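Local coordinates for protein lovastatin nonaketide synthase, polyketide synthase component (Aspergillus terreus, PDB 7CPX) that builds the nonaketide dihydromonacolin L from malonyl-CoA as the iterative polyketide synthase of lovastatin biosynthesis, working in complex with LovC, at residues 19-24 and 245-250. The protein carries 2 engineered substitutions. Sequence-based numbering, arbitrary orientation.
Sequences RFPGDA and GEAVCS
In the ketosynthase sheet, the end of strand 11-19 meets the start of strand 247-255 at R19 and V248, an antiparallel hydrogen-bonded pair. R19 N donates to V248 O and V248 N returns the bond to R19 O, both at 2.9 Å and nearly straight. A247 CA adds a CA-H...O contact to R19 O at 3.3 Å. Beyond this pair residues 20-24 leave the sheet as a loop, and P21 lays its ring atom CD 3.2 Å from E246 O. With CG beside its backbone N (chi1 -87°), F20 swings its ring against A247 and C249 of strand 247-255. A247 CB sits over the centre of one ring face, a CH-pi contact 3.7 Å from the centroid. C249 CB meets the ring edge at CE1, also at 3.7 Å, with SG farther out at that edge. On the sheet face opposite A247 and C249, R19 and V248 set CB against CB at 4.3 Å; bent at chi2 (-67°), the arginine chain leads away to salt bridges with E104 and E108 of helix 97-113. Helix 369-386 packs on F20, A247 and C249. Antiparallel pairing of these central strands is typical of the thiolase-fold core of ketosynthases.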
ATOM      1  N   ARG A  19      -1.065  39.225  10.977  1.00 82.69           N
ATOM      2  CA  ARG A  19      -0.253  38.389  10.103  1.00 82.69           C
ATOM      3  C   ARG A  19      -1.122  38.174   8.874  1.00 82.69           C
ATOM      4  O   ARG A  19      -1.942  37.254   8.838  1.00 82.69           O
ATOM      5  CB  ARG A  19       0.135  37.077  10.757  1.00 82.69           C
ATOM      6  CG  ARG A  19       0.997  37.228  11.988  1.00 82.69           C
ATOM      7  CD  ARG A  19       2.371  37.766  11.650  1.00 82.69           C
ATOM      8  NE  ARG A  19       3.234  37.771  12.823  1.00 82.69           N
ATOM      9  CZ  ARG A  19       3.897  36.713  13.267  1.00 82.69           C
ATOM     10  NH1 ARG A  19       3.834  35.546  12.647  1.00 82.69           N
ATOM     11  NH2 ARG A  19       4.636  36.825  14.365  1.00 82.69           N
ATOM     12  N   PHE A  20      -0.966  39.051   7.889  1.00 80.58           N
ATOM     13  CA  PHE A  20      -1.785  39.046   6.695  1.00 80.58           C
ATOM     14  C   PHE A  20      -0.920  38.820   5.465  1.00 80.58           C
ATOM     15  O   PHE A  20       0.275  39.133   5.471  1.00 80.58           O
ATOM     16  CB  PHE A  20      -2.547  40.366   6.550  1.00 80.58           C
ATOM     17  CG  PHE A  20      -3.865  40.382   7.261  1.00 80.58           C
ATOM     18  CD1 PHE A  20      -3.919  40.417   8.640  1.00 80.58           C
ATOM     19  CD2 PHE A  20      -5.048  40.367   6.550  1.00 80.58           C
ATOM     20  CE1 PHE A  20      -5.128  40.435   9.299  1.00 80.58           C
ATOM     21  CE2 PHE A  20      -6.262  40.383   7.200  1.00 80.58           C
ATOM     22  CZ  PHE A  20      -6.305  40.418   8.579  1.00 80.58           C
ATOM     23  N   PRO A  21      -1.492  38.283   4.393  1.00 80.07           N
ATOM     24  CA  PRO A  21      -0.678  37.935   3.229  1.00 80.07           C
ATOM     25  C   PRO A  21      -0.114  39.177   2.562  1.00 80.07           C
ATOM     26  O   PRO A  21      -0.700  40.262   2.608  1.00 80.07           O
ATOM     27  CB  PRO A  21      -1.663  37.197   2.319  1.00 80.07           C
ATOM     28  CG  PRO A  21      -2.985  37.776   2.665  1.00 80.07           C
ATOM     29  CD  PRO A  21      -2.932  38.133   4.124  1.00 80.07           C
ATOM     30  N   GLY A  22       1.045  39.004   1.934  1.00 84.49           N
ATOM     31  CA  GLY A  22       1.757  40.119   1.351  1.00 84.49           C
ATOM     32  C   GLY A  22       2.758  40.761   2.281  1.00 84.49           C
ATOM     33  O   GLY A  22       2.986  41.973   2.189  1.00 84.49           O
ATOM     34  N   ASP A  23       3.359  39.986   3.183  1.00 89.37           N
ATOM     35  CA  ASP A  23       4.332  40.474   4.153  1.00 89.37           C
ATOM     36  C   ASP A  23       3.713  41.424   5.169  1.00 89.37           C
ATOM     37  O   ASP A  23       4.431  42.182   5.827  1.00 89.37           O
ATOM     38  CB  ASP A  23       5.513  41.161   3.459  1.00 89.37           C
ATOM     39  CG  ASP A  23       6.115  40.314   2.355  1.00 89.37           C
ATOM     40  OD1 ASP A  23       6.062  39.071   2.461  1.00 89.37           O
ATOM     41  OD2 ASP A  23       6.640  40.893   1.381  1.00 89.37           O
ATOM     42  N   ALA A  24       2.388  41.400   5.314  1.00 84.30           N
ATOM     43  CA  ALA A  24       1.691  42.278   6.253  1.00 84.30           C
ATOM     44  C   ALA A  24       1.704  41.640   7.643  1.00 84.30           C
ATOM     45  O   ALA A  24       0.708  41.116   8.143  1.00 84.30           O
ATOM     46  CB  ALA A  24       0.272  42.550   5.775  1.00 84.30           C
ATOM     47  N   GLY A 245      -7.613  32.864   1.833  1.00 79.02           N
ATOM     48  CA  GLY A 245      -6.486  33.675   2.262  1.00 79.02           C
ATOM     49  C   GLY A 245      -6.047  33.296   3.657  1.00 79.02           C
ATOM     50  O   GLY A 245      -6.868  32.979   4.516  1.00 79.02           O
ATOM     51  N   GLU A 246      -4.736  33.325   3.873  1.00 82.04           N
ATOM     52  CA  GLU A 246      -4.166  33.066   5.185  1.00 82.04           C
ATOM     53  C   GLU A 246      -4.042  34.380   5.938  1.00 82.04           C
ATOM     54  O   GLU A 246      -3.335  35.291   5.495  1.00 82.04           O
ATOM     55  CB  GLU A 246      -2.797  32.402   5.070  1.00 82.04           C
ATOM     56  CG  GLU A 246      -2.827  30.978   4.597  1.00 82.04           C
ATOM     57  CD  GLU A 246      -1.522  30.269   4.884  1.00 82.04           C
ATOM     58  OE1 GLU A 246      -0.489  30.960   5.014  1.00 82.04           O
ATOM     59  OE2 GLU A 246      -1.523  29.026   5.001  1.00 82.04           O
ATOM     60  N   ALA A 247      -4.715  34.476   7.080  1.00 79.40           N
ATOM     61  CA  ALA A 247      -4.632  35.678   7.890  1.00 79.40           C
ATOM     62  C   ALA A 247      -4.905  35.326   9.341  1.00 79.40           C
ATOM     63  O   ALA A 247      -5.785  34.514   9.642  1.00 79.40           O
ATOM     64  CB  ALA A 247      -5.614  36.747   7.404  1.00 79.40           C
ATOM     65  N   VAL A 248      -4.136  35.942  10.231  1.00 79.15           N
ATOM     66  CA  VAL A 248      -4.341  35.844  11.669  1.00 79.15           C
ATOM     67  C   VAL A 248      -4.384  37.264  12.205  1.00 79.15           C
ATOM     68  O   VAL A 248      -3.375  37.979  12.168  1.00 79.15           O
ATOM     69  CB  VAL A 248      -3.245  35.026  12.360  1.00 79.15           C
ATOM     70  CG1 VAL A 248      -3.533  34.918  13.844  1.00 79.15           C
ATOM     71  CG2 VAL A 248      -3.145  33.651  11.728  1.00 79.15           C
ATOM     72  N   CYS A 249      -5.539  37.672  12.711  1.00 78.71           N
ATOM     73  CA  CYS A 249      -5.744  39.023  13.208  1.00 78.71           C
ATOM     74  C   CYS A 249      -6.079  38.971  14.687  1.00 78.71           C
ATOM     75  O   CYS A 249      -6.702  38.018  15.159  1.00 78.71           O
ATOM     76  CB  CYS A 249      -6.868  39.727  12.447  1.00 78.71           C
ATOM     77  SG  CYS A 249      -7.110  41.455  12.914  1.00 78.71           S
ATOM     78  N   SER A 250      -5.646  39.992  15.417  1.00 79.59           N
ATOM     79  CA  SER A 250      -6.016  40.168  16.809  1.00 79.59           C
ATOM     80  C   SER A 250      -6.300  41.641  17.033  1.00 79.59           C
ATOM     81  O   SER A 250      -5.536  42.496  16.583  1.00 79.59           O
ATOM     82  CB  SER A 250      -4.910  39.688  17.752  1.00 79.59           C
ATOM     83  OG  SER A 250      -4.604  38.325  17.522  1.00 79.59           O
TER